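16S rRNA (guanine(1405)-N(7))-methyltransferase (Klebsiella pneumoniae, PDB 6PI9) probably methylates the N7 position of guanine 1405 in 16S rRNA, using S-adenosyl-L-methionine as methyl donor, and thereby confers resistance to various aminoglycosides. Local coordinates at residues F59-L72 and L83-E95. Sequence-based numbering, arbitrary orientation.
Sequences FMTADAQKKARALL and LAAALSLHASTRE. With SAH (S-adenosyl-L-homocysteine), chain B.
L89 is the main knob of this contact: its CD2 branch drops into a hollow on helix 63-72 lined by A64, K67, A68 and L71. The methyl reaches the backbone at the floor, with L89 CD2 3.2 Å from A64 O, while the CB atoms of A64, K67 and A68 form the rim. One turn away the shapes reverse. A86 is small enough to let L71 and L72 close in, and its CB lies 3.6 Å from L72 CG and 3.8 Å from L71 CB; L71 CD1 also rests against A85 CB, and L72 CD2 meets L83 CD1. Helices 63-72 and 83-87 run nearly antiparallel, and with an alanine at the interface their axes come within 8.4 Å of each other. L72 and L83 both continue onto I127, tying the pair to helix 125-131.

Toward the cofactor the packing becomes flat. F59 CB sits over one face of the H90 imidazole, 3.3 Å from H90 CE1, and the two rings lie nearly parallel (8°) but slid so far apart that they barely overlap. With CG beside its backbone N (chi1 -54°), F59 presents a ring face to S-adenosyl-L-homocysteine, whose SD stands over the ring centre, and an edge to A91 CB. M60 takes the neighbouring flank, its sulfur at the rim of the imidazole.

Two polar bonds fix this end. A91 N donates to F59 O (2.8 Å, 160°), and H90 ND1 caps the helix starting at A91 by accepting from S92 N. That second bond would leave the proton of a neutral H90 on NE2, and together the pair hold F59 and H90 in place beside the thioether, probably shaping the wall of the methyl-donor pocket.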
loop_
_atom_site.group_PDB
_atom_site.type_symbol
_atom_site.label_atom_id
_atom_site.label_comp_id
_atom_site.label_asym_id
_atom_site.label_seq_id
_atom_site.Cartn_x
_atom_site.Cartn_y
_atom_site.Cartn_z
ATOM N N PHE A 59 -4.551 4.545 1.993
ATOM C CA PHE A 59 -5.213 5.042 0.798
ATOM C C PHE A 59 -5.380 6.555 0.813
ATOM O O PHE A 59 -5.364 7.182 -0.254
ATOM C CB PHE A 59 -6.554 4.346 0.646
ATOM C CG PHE A 59 -6.436 2.872 0.652
ATOM C CD1 PHE A 59 -6.810 2.143 1.771
ATOM C CD2 PHE A 59 -5.898 2.213 -0.445
ATOM C CE1 PHE A 59 -6.677 0.772 1.792
ATOM C CE2 PHE A 59 -5.769 0.851 -0.438
ATOM C CZ PHE A 59 -6.161 0.122 0.683
ATOM N N MET A 60 -5.502 7.159 1.994
ATOM C CA MET A 60 -5.707 8.600 2.073
ATOM C C MET A 60 -5.121 9.132 3.375
ATOM O O MET A 60 -5.442 8.621 4.451
ATOM C CB MET A 60 -7.208 8.926 1.967
ATOM C CG MET A 60 -7.522 10.369 1.596
ATOM S SD MET A 60 -9.282 10.668 1.311
ATOM C CE MET A 60 -9.952 10.274 2.921
ATOM N N THR A 61 -4.271 10.156 3.279
ATOM C CA THR A 61 -3.682 10.753 4.476
ATOM C C THR A 61 -4.666 11.712 5.162
ATOM O O THR A 61 -5.742 12.021 4.647
ATOM C CB THR A 61 -2.375 11.487 4.143
ATOM O OG1 THR A 61 -2.652 12.684 3.397
ATOM C CG2 THR A 61 -1.421 10.577 3.348
ATOM N N ALA A 62 -4.257 12.199 6.339
ATOM C CA ALA A 62 -5.116 13.044 7.170
ATOM C C ALA A 62 -5.333 14.423 6.552
ATOM O O ALA A 62 -6.462 14.922 6.514
ATOM C CB ALA A 62 -4.513 13.177 8.568
ATOM N N ASP A 63 -4.262 15.069 6.084
ATOM C CA ASP A 63 -4.407 16.420 5.549
ATOM C C ASP A 63 -4.838 16.432 4.087
ATOM O O ASP A 63 -5.446 17.411 3.642
ATOM C CB ASP A 63 -3.108 17.204 5.730
ATOM C CG ASP A 63 -2.566 17.105 7.143
ATOM O OD1 ASP A 63 -3.171 17.709 8.058
ATOM O OD2 ASP A 63 -1.537 16.425 7.333
ATOM N N ALA A 64 -4.554 15.370 3.327
ATOM C CA ALA A 64 -5.167 15.238 2.009
ATOM C C ALA A 64 -6.683 15.197 2.105
ATOM O O ALA A 64 -7.368 15.437 1.105
ATOM C CB ALA A 64 -4.661 13.986 1.293
ATOM N N GLN A 65 -7.217 14.909 3.292
ATOM C CA GLN A 65 -8.661 14.918 3.491
ATOM C C GLN A 65 -9.211 16.341 3.580
ATOM O O GLN A 65 -10.267 16.639 3.011
ATOM C CB GLN A 65 -9.005 14.132 4.747
ATOM C CG GLN A 65 -10.478 13.998 4.998
ATOM C CD GLN A 65 -10.750 12.993 6.078
ATOM O OE1 GLN A 65 -10.423 11.814 5.931
ATOM N NE2 GLN A 65 -11.321 13.453 7.192
ATOM N N LYS A 66 -8.530 17.230 4.302
ATOM C CA LYS A 66 -8.919 18.635 4.251
ATOM C C LYS A 66 -8.687 19.213 2.862
ATOM O O LYS A 66 -9.471 20.045 2.391
ATOM C CB LYS A 66 -8.162 19.440 5.305
ATOM C CG LYS A 66 -8.731 19.251 6.694
ATOM C CD LYS A 66 -7.779 18.506 7.612
ATOM C CE LYS A 66 -8.498 18.014 8.876
ATOM N NZ LYS A 66 -9.560 16.986 8.581
ATOM N N LYS A 67 -7.616 18.777 2.191
ATOM C CA LYS A 67 -7.379 19.215 0.820
ATOM C C LYS A 67 -8.506 18.758 -0.094
ATOM O O LYS A 67 -9.026 19.549 -0.890
ATOM C CB LYS A 67 -6.024 18.699 0.323
ATOM C CG LYS A 67 -4.937 19.787 0.250
ATOM C CD LYS A 67 -3.551 19.274 0.648
ATOM C CE LYS A 67 -2.496 20.322 0.340
ATOM N NZ LYS A 67 -2.603 21.493 1.261
ATOM N N ALA A 68 -8.913 17.484 0.022
ATOM C CA ALA A 68 -10.051 16.999 -0.751
ATOM C C ALA A 68 -11.309 17.786 -0.426
ATOM O O ALA A 68 -12.118 18.071 -1.316
ATOM C CB ALA A 68 -10.270 15.506 -0.493
ATOM N N ARG A 69 -11.489 18.152 0.847
ATOM C CA ARG A 69 -12.656 18.932 1.254
ATOM C C ARG A 69 -12.735 20.238 0.478
ATOM O O ARG A 69 -13.782 20.577 -0.083
ATOM C CB ARG A 69 -12.603 19.204 2.760
ATOM C CG ARG A 69 -13.951 19.145 3.473
ATOM C CD ARG A 69 -13.765 19.206 4.974
ATOM N NE ARG A 69 -14.995 18.910 5.700
ATOM C CZ ARG A 69 -15.953 19.803 5.947
ATOM N NH1 ARG A 69 -15.835 21.053 5.512
ATOM N NH2 ARG A 69 -17.036 19.450 6.632
ATOM N N ALA A 70 -11.618 20.968 0.410
ATOM C CA ALA A 70 -11.611 22.284 -0.224
ATOM C C ALA A 70 -11.738 22.189 -1.738
ATOM O O ALA A 70 -12.323 23.078 -2.369
ATOM C CB ALA A 70 -10.336 23.031 0.158
ATOM N N LEU A 71 -11.199 21.121 -2.337
ATOM C CA LEU A 71 -11.324 20.926 -3.780
ATOM C C LEU A 71 -12.769 20.645 -4.186
ATOM O O LEU A 71 -13.276 21.227 -5.153
ATOM C CB LEU A 71 -10.413 19.785 -4.229
ATOM C CG LEU A 71 -8.936 20.141 -4.310
ATOM C CD1 LEU A 71 -8.138 18.909 -4.692
ATOM C CD2 LEU A 71 -8.750 21.277 -5.307
ATOM N N LEU A 72 -13.443 19.743 -3.466
ATOM C CA LEU A 72 -14.823 19.408 -3.805
ATOM C C LEU A 72 -15.749 20.608 -3.640
ATOM O O LEU A 72 -16.793 20.684 -4.303
ATOM C CB LEU A 72 -15.305 18.237 -2.948
ATOM C CG LEU A 72 -14.647 16.889 -3.285
ATOM C CD1 LEU A 72 -14.821 15.908 -2.156
ATOM C CD2 LEU A 72 -15.217 16.316 -4.585
ATOM N N LEU A 83 -12.838 18.398 -9.550
ATOM C CA LEU A 83 -13.393 17.108 -9.165
ATOM C C LEU A 83 -12.393 15.996 -9.419
ATOM O O LEU A 83 -12.242 15.087 -8.594
ATOM C CB LEU A 83 -14.694 16.841 -9.922
ATOM C CG LEU A 83 -15.176 15.396 -9.762
ATOM C CD1 LEU A 83 -15.920 15.191 -8.442
ATOM C CD2 LEU A 83 -15.998 14.959 -10.967
ATOM N N ALA A 84 -11.709 16.043 -10.564
ATOM C CA ALA A 84 -10.613 15.114 -10.809
ATOM C C ALA A 84 -9.506 15.290 -9.781
ATOM O O ALA A 84 -8.898 14.303 -9.347
ATOM C CB ALA A 84 -10.058 15.304 -12.230
ATOM N N ALA A 85 -9.250 16.533 -9.368
ATOM C CA ALA A 85 -8.173 16.799 -8.422
ATOM C C ALA A 85 -8.484 16.234 -7.037
ATOM O O ALA A 85 -7.573 15.799 -6.323
ATOM C CB ALA A 85 -7.910 18.303 -8.344
ATOM N N ALA A 86 -9.755 16.246 -6.629
ATOM C CA ALA A 86 -10.102 15.705 -5.319
ATOM C C ALA A 86 -10.056 14.185 -5.334
ATOM O O ALA A 86 -9.429 13.557 -4.467
ATOM C CB ALA A 86 -11.484 16.195 -4.904
ATOM N N LEU A 87 -10.728 13.578 -6.315
ATOM C CA LEU A 87 -10.793 12.127 -6.391
ATOM C C LEU A 87 -9.408 11.514 -6.546
ATOM O O LEU A 87 -9.215 10.342 -6.190
ATOM C CB LEU A 87 -11.716 11.731 -7.545
ATOM C CG LEU A 87 -13.197 11.985 -7.276
ATOM C CD1 LEU A 87 -14.043 11.885 -8.564
ATOM C CD2 LEU A 87 -13.701 11.021 -6.195
ATOM N N SER A 88 -8.437 12.297 -7.038
ATOM C CA SER A 88 -7.039 11.884 -7.127
ATOM C C SER A 88 -6.374 11.736 -5.760
ATOM O O SER A 88 -5.236 11.259 -5.705
ATOM C CB SER A 88 -6.228 12.881 -7.975
ATOM O OG SER A 88 -6.392 14.218 -7.527
ATOM N N LEU A 89 -7.029 12.128 -4.667
ATOM C CA LEU A 89 -6.402 12.137 -3.348
ATOM C C LEU A 89 -6.670 10.876 -2.528
ATOM O O LEU A 89 -6.062 10.713 -1.458
ATOM C CB LEU A 89 -6.853 13.374 -2.561
ATOM C CG LEU A 89 -5.932 14.587 -2.706
ATOM C CD1 LEU A 89 -5.611 14.962 -4.168
ATOM C CD2 LEU A 89 -6.537 15.768 -1.979
ATOM N N HIS A 90 -7.537 9.979 -3.002
ATOM C CA HIS A 90 -7.666 8.640 -2.445
ATOM C C HIS A 90 -7.043 7.644 -3.425
ATOM O O HIS A 90 -7.401 7.644 -4.605
ATOM C CB HIS A 90 -9.131 8.283 -2.199
ATOM C CG HIS A 90 -9.313 7.029 -1.410
ATOM N ND1 HIS A 90 -9.152 5.776 -1.971
ATOM C CD2 HIS A 90 -9.674 6.824 -0.119
ATOM C CE1 HIS A 90 -9.371 4.853 -1.049
ATOM N NE2 HIS A 90 -9.694 5.461 0.083
ATOM N N ALA A 91 -6.134 6.800 -2.925
ATOM C CA ALA A 91 -5.335 5.928 -3.788
ATOM C C ALA A 91 -6.204 5.088 -4.724
ATOM O O ALA A 91 -5.881 4.933 -5.908
ATOM C CB ALA A 91 -4.452 5.021 -2.930
ATOM N N SER A 92 -7.324 4.546 -4.219
ATOM C CA SER A 92 -8.152 3.665 -5.056
ATOM C C SER A 92 -8.895 4.426 -6.158
ATOM O O SER A 92 -9.089 3.890 -7.269
ATOM C CB SER A 92 -9.150 2.898 -4.177
ATOM O OG SER A 92 -8.479 2.189 -3.138
ATOM N N THR A 93 -9.331 5.671 -5.895
ATOM C CA THR A 93 -10.012 6.404 -6.965
ATOM C C THR A 93 -9.022 6.960 -7.984
ATOM O O THR A 93 -9.280 6.915 -9.198
ATOM C CB THR A 93 -10.889 7.531 -6.409
ATOM O OG1 THR A 93 -10.247 8.134 -5.278
ATOM C CG2 THR A 93 -12.288 6.985 -6.034
ATOM N N ARG A 94 -7.870 7.446 -7.524
ATOM C CA ARG A 94 -6.890 7.926 -8.489
ATOM C C ARG A 94 -6.471 6.806 -9.436
ATOM O O ARG A 94 -6.330 7.031 -10.644
ATOM C CB ARG A 94 -5.680 8.505 -7.778
ATOM C CG ARG A 94 -4.691 9.116 -8.761
ATOM C CD ARG A 94 -3.395 9.458 -8.073
ATOM N NE ARG A 94 -2.938 8.343 -7.257
ATOM C CZ ARG A 94 -2.692 8.425 -5.956
ATOM N NH1 ARG A 94 -2.831 9.583 -5.335
ATOM N NH2 ARG A 94 -2.292 7.353 -5.283
ATOM N N GLU A 95 -6.326 5.578 -8.910
ATOM C CA GLU A 95 -6.067 4.428 -9.773
ATOM C C GLU A 95 -7.088 4.322 -10.898
ATOM O O GLU A 95 -6.727 4.000 -12.040
ATOM C CB GLU A 95 -6.046 3.141 -8.934
ATOM C CG GLU A 95 -4.806 3.042 -8.070
ATOM C CD GLU A 95 -4.816 1.948 -6.997
ATOM O OE1 GLU A 95 -5.854 1.257 -6.773
ATOM O OE2 GLU A 95 -3.755 1.803 -6.336
HETATM N N SAH B . -13.885 0.413 -2.997
HETATM C CA SAH B . -13.129 1.685 -3.014
HETATM C CB SAH B . -12.032 1.673 -1.964
HETATM C CG SAH B . -11.039 0.475 -1.985
HETATM S SD SAH B . -9.617 0.777 -0.837
HETATM C C SAH B . -12.513 1.938 -4.403
HETATM O O SAH B . -12.302 0.937 -5.119
HETATM O OXT SAH B . -12.191 3.081 -4.785
HETATM C "C5'" SAH B . -10.142 -0.338 0.536
HETATM C "C4'" SAH B . -11.205 0.300 1.479
HETATM O "O4'" SAH B . -11.711 -0.705 2.386
HETATM C "C3'" SAH B . -10.772 1.516 2.348
HETATM O "O3'" SAH B . -11.635 2.644 2.103
HETATM C "C2'" SAH B . -10.934 1.049 3.794
HETATM O "O2'" SAH B . -11.422 2.128 4.596
HETATM C "C1'" SAH B . -12.017 -0.025 3.617
HETATM N N9 SAH B . -11.989 -1.076 4.616
HETATM C C8 SAH B . -10.915 -1.851 4.973
HETATM N N7 SAH B . -11.358 -2.797 5.854
HETATM C C5 SAH B . -12.690 -2.566 6.087
HETATM C C6 SAH B . -13.631 -3.150 6.903
HETATM N N6 SAH B . -13.338 -4.119 7.745
HETATM N N1 SAH B . -14.939 -2.702 6.818
HETATM C C2 SAH B . -15.277 -1.654 6.030
HETATM N N3 SAH B . -14.357 -1.043 5.220
HETATM C C4 SAH B . -13.084 -1.527 5.279
#